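Local atomic coordinates of conserved membrane protein (PDB entry 6GZU), a protein that acts as a secreted chlamydial effector with deubiquitinating and acetylating activities that induces Golgi fragmentation, built on a zinc-binding CE-clan cysteine protease fold. Residues V39-T44 with Y84-H89; L56-L61 with C78-N83; N97-A102 with V140-R145. One frame throughout, in Å; residues are numbered along the deposited sequence.

Interaction 1: V39-T44 with Y84-H89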
loop_
_atom_site.group_PDB
_atom_site.type_symbol
_atom_site.label_atom_id
_atom_site.label_comp_id
_atom_site.label_asym_id
_atom_site.label_seq_id
_atom_site.Cartn_x
_atom_site.Cartn_y
_atom_site.Cartn_z
ATOM N N VAL A 39 -7.727 3.119 1.441
ATOM C CA VAL A 39 -6.529 3.922 1.178
ATOM C C VAL A 39 -5.986 4.404 2.523
ATOM O O VAL A 39 -6.724 4.997 3.312
ATOM C CB VAL A 39 -6.932 5.112 0.344
ATOM C CG1 VAL A 39 -5.689 6.042 0.074
ATOM C CG2 VAL A 39 -7.589 4.612 -0.967
ATOM N N PRO A 40 -4.712 4.092 2.816
ATOM C CA PRO A 40 -4.104 4.452 4.096
ATOM C C PRO A 40 -3.706 5.904 4.171
ATOM O O PRO A 40 -4.066 6.710 3.307
ATOM C CB PRO A 40 -2.864 3.542 4.175
ATOM C CG PRO A 40 -2.424 3.434 2.726
ATOM C CD PRO A 40 -3.773 3.364 1.941
ATOM N N SER A 41 -2.954 6.257 5.198
ATOM C CA SER A 41 -2.689 7.668 5.491
ATOM C C SER A 41 -2.172 8.438 4.290
ATOM O O SER A 41 -1.243 8.001 3.613
ATOM C CB SER A 41 -1.621 7.748 6.568
ATOM O OG SER A 41 -1.172 9.090 6.690
ATOM N N LEU A 42 -2.771 9.593 4.026
ATOM C CA LEU A 42 -2.305 10.475 2.947
ATOM C C LEU A 42 -1.108 11.304 3.400
ATOM O O LEU A 42 -0.507 12.035 2.594
ATOM C CB LEU A 42 -3.421 11.417 2.491
ATOM C CG LEU A 42 -4.762 10.779 2.125
ATOM C CD1 LEU A 42 -5.729 11.834 1.575
ATOM C CD2 LEU A 42 -4.593 9.639 1.105
ATOM N N TYR A 43 -0.745 11.189 4.675
ATOM C CA TYR A 43 0.292 12.029 5.273
ATOM C C TYR A 43 1.639 11.308 5.514
ATOM O O TYR A 43 2.713 11.898 5.316
ATOM C CB TYR A 43 -0.238 12.590 6.588
ATOM C CG TYR A 43 0.653 13.585 7.251
ATOM C CD1 TYR A 43 0.875 14.824 6.678
ATOM C CD2 TYR A 43 1.238 13.309 8.477
ATOM C CE1 TYR A 43 1.685 15.768 7.301
ATOM C CE2 TYR A 43 2.055 14.239 9.104
ATOM C CZ TYR A 43 2.273 15.463 8.507
ATOM O OH TYR A 43 3.080 16.389 9.131
ATOM N N THR A 44 1.593 10.044 5.947
ATOM C CA THR A 44 2.804 9.288 6.297
ATOM C C THR A 44 2.863 7.991 5.497
ATOM O O THR A 44 2.031 7.092 5.702
ATOM C CB THR A 44 2.816 8.949 7.817
ATOM O OG1 THR A 44 2.657 10.159 8.583
ATOM C CG2 THR A 44 4.114 8.234 8.223
ATOM N N TYR A 84 -8.325 14.611 9.623
ATOM C CA TYR A 84 -8.298 15.183 8.288
ATOM C C TYR A 84 -6.897 15.378 7.761
ATOM O O TYR A 84 -6.721 15.863 6.654
ATOM C CB TYR A 84 -9.063 16.516 8.293
ATOM C CG TYR A 84 -10.514 16.310 8.550
ATOM C CD1 TYR A 84 -11.389 16.007 7.507
ATOM C CD2 TYR A 84 -11.013 16.400 9.820
ATOM C CE1 TYR A 84 -12.731 15.802 7.748
ATOM C CE2 TYR A 84 -12.349 16.224 10.070
ATOM C CZ TYR A 84 -13.195 15.907 9.049
ATOM O OH TYR A 84 -14.510 15.711 9.366
ATOM N N GLN A 85 -5.888 14.954 8.520
ATOM C CA GLN A 85 -4.517 15.011 8.064
ATOM C C GLN A 85 -4.153 13.687 7.421
ATOM O O GLN A 85 -3.686 13.646 6.286
ATOM C CB GLN A 85 -3.600 15.278 9.230
ATOM C CG GLN A 85 -2.139 15.339 8.855
ATOM C CD GLN A 85 -1.319 15.769 10.036
ATOM O OE1 GLN A 85 -1.219 15.035 11.031
ATOM N NE2 GLN A 85 -0.757 16.981 9.964
ATOM N N ASP A 86 -4.383 12.588 8.137
ATOM C CA ASP A 86 -4.142 11.263 7.562
ATOM C C ASP A 86 -5.321 10.714 6.762
ATOM O O ASP A 86 -5.128 10.058 5.742
ATOM C CB ASP A 86 -3.841 10.249 8.659
ATOM C CG ASP A 86 -2.612 10.592 9.447
ATOM O OD1 ASP A 86 -1.503 10.313 8.943
ATOM O OD2 ASP A 86 -2.759 11.066 10.596
ATOM N N TYR A 87 -6.537 10.932 7.259
ATOM C CA TYR A 87 -7.720 10.263 6.694
ATOM C C TYR A 87 -8.877 11.184 6.358
ATOM O O TYR A 87 -10.001 10.896 6.739
ATOM C CB TYR A 87 -8.230 9.135 7.631
ATOM C CG TYR A 87 -7.137 8.198 8.087
ATOM C CD1 TYR A 87 -6.567 7.289 7.212
ATOM C CD2 TYR A 87 -6.672 8.215 9.418
ATOM C CE1 TYR A 87 -5.547 6.436 7.626
ATOM C CE2 TYR A 87 -5.645 7.363 9.847
ATOM C CZ TYR A 87 -5.098 6.482 8.941
ATOM O OH TYR A 87 -4.079 5.669 9.348
ATOM N N PRO A 88 -8.639 12.258 5.602
ATOM C CA PRO A 88 -9.801 13.101 5.287
ATOM C C PRO A 88 -10.804 12.350 4.408
ATOM O O PRO A 88 -11.998 12.650 4.445
ATOM C CB PRO A 88 -9.178 14.258 4.504
ATOM C CG PRO A 88 -7.878 13.664 3.908
ATOM C CD PRO A 88 -7.393 12.714 4.961
ATOM N N HIS A 89 -10.311 11.369 3.642
ATOM C CA HIS A 89 -11.135 10.590 2.718
ATOM C C HIS A 89 -12.000 9.549 3.453
ATOM O O HIS A 89 -12.853 8.908 2.829
ATOM C CB HIS A 89 -10.245 9.905 1.682
ATOM C CG HIS A 89 -9.185 9.046 2.294
ATOM N ND1 HIS A 89 -8.191 9.555 3.111
ATOM C CD2 HIS A 89 -8.976 7.712 2.220
ATOM C CE1 HIS A 89 -7.413 8.564 3.510
ATOM N NE2 HIS A 89 -7.857 7.438 2.967
HETATM O O HOH W 1 -3.027 4.105 7.430
HETATM O O HOH W 2 0.783 10.172 10.159
#
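Ser41 OG works in two roles at once, reaching across to Asp86 OD1 as donor at 2.6 Å while accepting from two backbone amides of its own segment, those of Tyr43 and Thr44. The two amide bonds make an ST turn and an ST motif that shape the loop 39-44, while the hydroxyl's bond to Asp86 OD1 ties it to the second loop. With OG anti to the backbone N (chi1 169°), the hydroxyl lies beside the carbonyl carbon, within range of both amides. Asp86 OD1 receives the serine on its anti lone pair and also accepts from a water. The backbone joins in where Leu42 N bonds to Asp86 O at 3.0 Å. On the solvent side the Gln85 amide lies flat over the Tyr43 ring, the two planes 5° apart, with Gln85 CD over the ring centre and Gln85 CG 3.8 Å from the centroid. Tyr87 turns its ring toward the zinc site, meeting His79 and His80 edge-to-face, and its OH shares a water with Ser41 N. On the inner side Leu42 CD1 packs 3.7 Å from Pro88 CG, under cover of Val257 and Thr254 in helix 252-257. His89 ND1 is buried without a polar partner, whereas the bond from His89 NE2 to Val39 O is 2.7 Å long and almost straight at 179°, leaving in the imidazole plane but approaching the carbonyl from above its plane.

Interaction 2: L56-L61 with C78-N83. With ZN (zinc ion), chain C.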
loop_
_atom_site.group_PDB
_atom_site.type_symbol
_atom_site.label_atom_id
_atom_site.label_comp_id
_atom_site.label_asym_id
_atom_site.label_seq_id
_atom_site.Cartn_x
_atom_site.Cartn_y
_atom_site.Cartn_z
ATOM N N LEU A 56 -2.158 -3.319 11.317
ATOM C CA LEU A 56 -2.910 -3.689 12.516
ATOM C C LEU A 56 -3.790 -2.560 13.011
ATOM O O LEU A 56 -4.962 -2.788 13.346
ATOM C CB LEU A 56 -1.981 -4.143 13.637
ATOM C CG LEU A 56 -1.170 -5.388 13.315
ATOM C CD1 LEU A 56 -0.079 -5.675 14.384
ATOM C CD2 LEU A 56 -2.126 -6.577 13.235
ATOM N N LYS A 57 -3.291 -1.328 13.001
ATOM C CA LYS A 57 -4.142 -0.202 13.442
ATOM C C LYS A 57 -5.307 -0.010 12.473
ATOM O O LYS A 57 -6.443 0.242 12.898
ATOM C CB LYS A 57 -3.347 1.108 13.563
ATOM C CG LYS A 57 -2.420 1.161 14.801
ATOM C CD LYS A 57 -1.519 2.404 14.778
ATOM C CE LYS A 57 -2.362 3.687 14.861
ATOM N NZ LYS A 57 -3.253 3.706 16.076
ATOM N N ASP A 58 -5.071 -0.151 11.167
ATOM C CA ASP A 58 -6.179 0.093 10.219
ATOM C C ASP A 58 -7.271 -0.973 10.300
ATOM O O ASP A 58 -8.428 -0.697 10.007
ATOM C CB ASP A 58 -5.645 0.225 8.781
ATOM C CG ASP A 58 -4.923 1.506 8.562
ATOM O OD1 ASP A 58 -5.284 2.489 9.234
ATOM O OD2 ASP A 58 -4.038 1.572 7.711
ATOM N N LEU A 59 -6.916 -2.175 10.773
ATOM C CA LEU A 59 -7.909 -3.235 11.004
ATOM C C LEU A 59 -8.423 -3.238 12.433
ATOM O O LEU A 59 -9.117 -4.187 12.851
ATOM C CB LEU A 59 -7.280 -4.607 10.699
ATOM C CG LEU A 59 -6.930 -4.707 9.202
ATOM C CD1 LEU A 59 -6.048 -5.971 8.965
ATOM C CD2 LEU A 59 -8.215 -4.780 8.456
ATOM N N HIS A 60 -8.117 -2.183 13.188
ATOM C CA HIS A 60 -8.533 -2.063 14.608
ATOM C C HIS A 60 -8.082 -3.204 15.497
ATOM O O HIS A 60 -8.805 -3.599 16.434
ATOM C CB HIS A 60 -10.046 -1.824 14.691
ATOM C CG HIS A 60 -10.506 -0.756 13.741
ATOM N ND1 HIS A 60 -11.065 -1.035 12.508
ATOM C CD2 HIS A 60 -10.408 0.589 13.801
ATOM C CE1 HIS A 60 -11.365 0.096 11.885
ATOM N NE2 HIS A 60 -10.980 1.099 12.650
ATOM N N LEU A 61 -6.894 -3.723 15.197
ATOM C CA LEU A 61 -6.273 -4.789 15.939
ATOM C C LEU A 61 -5.121 -4.316 16.800
ATOM O O LEU A 61 -4.350 -5.132 17.301
ATOM C CB LEU A 61 -5.779 -5.856 14.976
ATOM C CG LEU A 61 -6.921 -6.626 14.299
ATOM C CD1 LEU A 61 -6.373 -7.435 13.154
ATOM C CD2 LEU A 61 -7.618 -7.509 15.278
ATOM N N CYS A 78 -10.373 2.822 16.981
ATOM C CA CYS A 78 -10.312 3.428 15.663
ATOM C C CYS A 78 -9.699 4.821 15.644
ATOM O O CYS A 78 -10.185 5.720 16.324
ATOM C CB CYS A 78 -11.723 3.496 15.119
ATOM S SG CYS A 78 -11.805 4.403 13.647
ATOM N N HIS A 79 -8.678 5.025 14.812
ATOM C CA HIS A 79 -8.057 6.344 14.655
ATOM C C HIS A 79 -8.427 7.006 13.302
ATOM O O HIS A 79 -7.833 8.038 12.865
ATOM C CB HIS A 79 -6.540 6.222 14.831
ATOM C CG HIS A 79 -5.855 5.496 13.717
ATOM N ND1 HIS A 79 -6.350 4.335 13.160
ATOM C CD2 HIS A 79 -4.708 5.768 13.047
ATOM C CE1 HIS A 79 -5.553 3.941 12.178
ATOM N NE2 HIS A 79 -4.536 4.776 12.107
ATOM N N HIS A 80 -9.422 6.428 12.627
ATOM C CA HIS A 80 -9.841 6.930 11.309
ATOM C C HIS A 80 -10.868 8.016 11.277
ATOM O O HIS A 80 -11.087 8.611 10.220
ATOM C CB HIS A 80 -10.394 5.804 10.455
ATOM C CG HIS A 80 -9.469 4.642 10.336
ATOM N ND1 HIS A 80 -9.754 3.411 10.893
ATOM C CD2 HIS A 80 -8.257 4.532 9.735
ATOM C CE1 HIS A 80 -8.747 2.586 10.625
ATOM N NE2 HIS A 80 -7.820 3.250 9.945
ATOM N N GLN A 81 -11.513 8.269 12.393
ATOM C CA GLN A 81 -12.554 9.283 12.390
ATOM C C GLN A 81 -12.006 10.639 12.847
ATOM O O GLN A 81 -11.096 10.714 13.684
ATOM C CB GLN A 81 -13.759 8.781 13.194
ATOM C CG GLN A 81 -14.408 7.549 12.527
ATOM N N ASN A 82 -12.540 11.709 12.270
ATOM C CA ASN A 82 -12.142 13.054 12.672
ATOM C C ASN A 82 -10.639 13.288 12.513
ATOM O O ASN A 82 -10.020 14.024 13.276
ATOM C CB ASN A 82 -12.593 13.321 14.111
ATOM C CG ASN A 82 -13.037 14.729 14.315
ATOM N N ASN A 83 -10.048 12.637 11.529
ATOM C CA ASN A 83 -8.626 12.839 11.252
ATOM C C ASN A 83 -8.459 13.304 9.815
ATOM O O ASN A 83 -8.429 12.494 8.897
ATOM C CB ASN A 83 -7.815 11.562 11.524
ATOM C CG ASN A 83 -6.335 11.739 11.277
ATOM O OD1 ASN A 83 -5.895 12.672 10.604
ATOM N ND2 ASN A 83 -5.556 10.823 11.797
HETATM ZN ZN ZN C . -11.402 2.918 12.004
HETATM O O HOH W 3 -2.664 2.717 10.451
#
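His60 and His80 come from opposite directions to one zinc ion, and Cys78 joins them in a Cys2His2 site that Cys95 completes. The His60 backbone is itself specialised: its positive phi makes it the C-prime residue of the Schellman motif ending helix 51-58, with Leu61 N bonded to Leu56 O and His60 N to Lys57 O. Followed outward, the His80 side chain shows how the site is oriented. The bond from CA to CB points toward the segment 56-61, and His80 CB lies 3.4 Å from the zinc ion. CG stands anti to the carbonyl carbon (chi1 -53°), which swings the ring between metal and helix. His80 ND1 then binds zinc at 2.0 Å, with His60 NE2, also a ligand, close by without a hydrogen bond between them. His80 CE1 passes 3.4 Å from Asp58 O, while His80 CD2 is 3.6 Å from Asp58 OD1. At the far tip His80 NE2 donates to Asp58 OD1 over 2.7 Å with an angle of 169° at the hydrogen. Held by zinc at ND1 and by the carboxylate at NE2, the ring is fixed in its rotation; the second-shell Asp58, whose OD2 is hydrogen-bonded to Tyr103 OH, probably also makes ND1 a stronger donor to the metal. The adjacent His79 ring accepts Lys57 CE over one face, a CH-pi contact 3.8 Å from the centroid, and presents an edge to Asp58. On the cysteine side, Cys78 SG takes a 3.3 Å hydrogen bond from His80 N besides its bond to zinc.

Interaction 3: N97-A102 with V140-R145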
loop_
_atom_site.group_PDB
_atom_site.type_symbol
_atom_site.label_atom_id
_atom_site.label_comp_id
_atom_site.label_asym_id
_atom_site.label_seq_id
_atom_site.Cartn_x
_atom_site.Cartn_y
_atom_site.Cartn_z
ATOM N N ASN A 97 -15.639 -1.195 6.743
ATOM C CA ASN A 97 -16.273 -1.880 5.618
ATOM C C ASN A 97 -15.391 -2.186 4.373
ATOM O O ASN A 97 -15.861 -2.301 3.233
ATOM C CB ASN A 97 -17.481 -1.044 5.183
ATOM C CG ASN A 97 -18.478 -1.851 4.400
ATOM O OD1 ASN A 97 -18.482 -3.085 4.485
ATOM N ND2 ASN A 97 -19.341 -1.169 3.632
ATOM N N PHE A 98 -14.107 -2.329 4.575
ATOM C CA PHE A 98 -13.222 -2.517 3.431
ATOM C C PHE A 98 -12.705 -3.950 3.335
ATOM O O PHE A 98 -12.670 -4.670 4.363
ATOM C CB PHE A 98 -12.053 -1.548 3.543
ATOM C CG PHE A 98 -12.465 -0.121 3.460
ATOM C CD1 PHE A 98 -12.730 0.435 2.218
ATOM C CD2 PHE A 98 -12.582 0.668 4.592
ATOM C CE1 PHE A 98 -13.110 1.751 2.096
ATOM C CE2 PHE A 98 -12.989 2.005 4.472
ATOM C CZ PHE A 98 -13.213 2.540 3.203
ATOM N N ARG A 99 -12.207 -4.346 2.148
ATOM C CA ARG A 99 -11.696 -5.708 1.957
ATOM C C ARG A 99 -10.268 -5.791 1.464
ATOM O O ARG A 99 -9.569 -6.791 1.686
ATOM C CB ARG A 99 -12.561 -6.446 0.940
ATOM C CG ARG A 99 -14.012 -6.522 1.347
ATOM C CD ARG A 99 -14.168 -7.104 2.772
ATOM N NE ARG A 99 -13.865 -8.542 2.831
ATOM C CZ ARG A 99 -13.813 -9.240 3.966
ATOM N NH1 ARG A 99 -13.989 -8.598 5.116
ATOM N NH2 ARG A 99 -13.595 -10.567 3.958
ATOM N N ILE A 100 -9.806 -4.745 0.793
ATOM C CA ILE A 100 -8.479 -4.718 0.210
ATOM C C ILE A 100 -7.795 -3.462 0.728
ATOM O O ILE A 100 -8.351 -2.336 0.606
ATOM C CB ILE A 100 -8.528 -4.715 -1.334
ATOM C CG1 ILE A 100 -9.266 -5.960 -1.834
ATOM C CG2 ILE A 100 -7.084 -4.598 -1.896
ATOM C CD1 ILE A 100 -9.460 -6.039 -3.295
ATOM N N TYR A 101 -6.603 -3.635 1.314
ATOM C CA TYR A 101 -5.872 -2.541 1.952
ATOM C C TYR A 101 -4.539 -2.414 1.250
ATOM O O TYR A 101 -3.739 -3.341 1.281
ATOM C CB TYR A 101 -5.655 -2.864 3.442
ATOM C CG TYR A 101 -6.937 -2.860 4.257
ATOM C CD1 TYR A 101 -7.924 -3.819 4.050
ATOM C CD2 TYR A 101 -7.132 -1.919 5.292
ATOM C CE1 TYR A 101 -9.117 -3.784 4.810
ATOM C CE2 TYR A 101 -8.291 -1.897 6.072
ATOM C CZ TYR A 101 -9.280 -2.827 5.808
ATOM O OH TYR A 101 -10.458 -2.807 6.538
ATOM N N ALA A 102 -4.272 -1.273 0.617
ATOM C CA ALA A 102 -3.066 -1.146 -0.186
ATOM C C ALA A 102 -2.148 -0.031 0.308
ATOM O O ALA A 102 -2.579 1.140 0.323
ATOM C CB ALA A 102 -3.407 -0.957 -1.657
ATOM N N VAL A 140 -3.048 -6.035 1.500
ATOM C CA VAL A 140 -3.702 -7.040 2.341
ATOM C C VAL A 140 -5.075 -7.252 1.741
ATOM O O VAL A 140 -5.868 -6.304 1.610
ATOM C CB VAL A 140 -3.789 -6.578 3.810
ATOM C CG1 VAL A 140 -4.670 -7.535 4.629
ATOM C CG2 VAL A 140 -2.377 -6.475 4.391
ATOM N N ASN A 141 -5.363 -8.496 1.355
ATOM C CA ASN A 141 -6.658 -8.847 0.773
ATOM C C ASN A 141 -7.336 -9.806 1.732
ATOM O O ASN A 141 -6.913 -10.973 1.879
ATOM C CB ASN A 141 -6.496 -9.449 -0.636
ATOM C CG ASN A 141 -7.804 -9.692 -1.340
ATOM O OD1 ASN A 141 -8.791 -10.112 -0.726
ATOM N ND2 ASN A 141 -7.832 -9.461 -2.648
ATOM N N LEU A 142 -8.352 -9.319 2.442
ATOM C CA LEU A 142 -8.983 -10.151 3.461
ATOM C C LEU A 142 -9.803 -11.296 2.848
ATOM O O LEU A 142 -9.948 -12.377 3.459
ATOM C CB LEU A 142 -9.901 -9.291 4.367
ATOM C CG LEU A 142 -9.251 -8.126 5.157
ATOM C CD1 LEU A 142 -10.319 -7.370 5.927
ATOM C CD2 LEU A 142 -8.175 -8.662 6.120
ATOM N N ASP A 143 -10.361 -11.067 1.659
ATOM C CA ASP A 143 -11.207 -12.076 1.019
ATOM C C ASP A 143 -10.366 -13.252 0.544
ATOM O O ASP A 143 -10.773 -14.413 0.677
ATOM C CB ASP A 143 -11.980 -11.475 -0.173
ATOM C CG ASP A 143 -13.166 -10.626 0.256
ATOM O OD1 ASP A 143 -13.922 -11.018 1.193
ATOM O OD2 ASP A 143 -13.359 -9.566 -0.362
ATOM N N ARG A 144 -9.168 -12.950 0.048
ATOM C CA ARG A 144 -8.288 -13.980 -0.510
ATOM C C ARG A 144 -7.272 -14.494 0.507
ATOM O O ARG A 144 -6.539 -15.462 0.223
ATOM C CB ARG A 144 -7.576 -13.476 -1.786
ATOM C CG ARG A 144 -8.533 -13.398 -2.972
ATOM C CD ARG A 144 -7.936 -12.668 -4.129
ATOM N NE ARG A 144 -6.791 -13.364 -4.696
ATOM C CZ ARG A 144 -6.842 -14.224 -5.718
ATOM N NH1 ARG A 144 -7.997 -14.566 -6.267
ATOM N NH2 ARG A 144 -5.720 -14.743 -6.195
ATOM N N ARG A 145 -7.264 -13.894 1.699
ATOM C CA ARG A 145 -6.320 -14.259 2.791
ATOM C C ARG A 145 -4.893 -14.247 2.242
ATOM O O ARG A 145 -4.129 -15.255 2.332
ATOM C CB ARG A 145 -6.652 -15.599 3.439
ATOM C CG ARG A 145 -8.040 -15.589 4.027
ATOM C CD ARG A 145 -8.283 -16.923 4.793
ATOM N NE ARG A 145 -7.733 -16.937 6.132
ATOM C CZ ARG A 145 -6.655 -17.607 6.505
ATOM N NH1 ARG A 145 -5.867 -18.209 5.607
ATOM N NH2 ARG A 145 -6.312 -17.608 7.800
#
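Tyr101 and Val140 exchange both backbone bonds, N to O at 2.8 Å in each direction, as an antiparallel hydrogen-bonded pair between strands 100-107 and 134-141 in the mixed sheet of the protease fold. The next pair, Ile100 with Asn141, is non-hydrogen-bonded, and its side chains lie alongside each other, Ile100 CD1 3.8 Å from Asn141 ND2. Past the strand ends Leu142 N bonds to Arg99 O at 2.9 Å. Leu142 CD1 fits 3.9 Å from Tyr101 CE1, and its CB sits over the centre of one face of the Arg99 guanidinium. Bends at chi2 and chi3 fold Arg99 back so that NE and NH2 both grip Asp143 OD1, NH2 at 2.8 Å in a salt bridge.

Farther out, Phe38 stacks on the Tyr101 ring, and Asn141 ND2 is hydrogen-bonded to Tyr215 OH. Asn141 OD1 accepts from Arg144 N, an Asx motif that shapes the turn after the strand. Both arginine nitrogens meet the carboxylate from the same face, well above its plane, with angles of 137° and 144° at the hydrogens, so the charge pairing at this surface edge of the contact is probably more electrostatic than directional, unlike the nearly straight amide bonds.

Overall arrangement
Interaction 3 is the most buried of the three and belongs to the central sheet, where paired amides and apolar side chains dominate, with one salt bridge at the solvent edge. Interactions 1 and 2 are partly buried and join loops and a helix end: the first through side-chain and backbone hydrogen bonds, water and a ring-amide stack, the second through metal coordination. Both use the long loop between strands 68-69 and 100-107, so three zinc ligands, His60, Cys78 and His80, lie between the two segments of interaction 1, and Cys95 follows it. They meet at Tyr87, whose OH is 2.9 Å from His79 NE2. Interactions 2 and 3 touch through Leu59 and Tyr101.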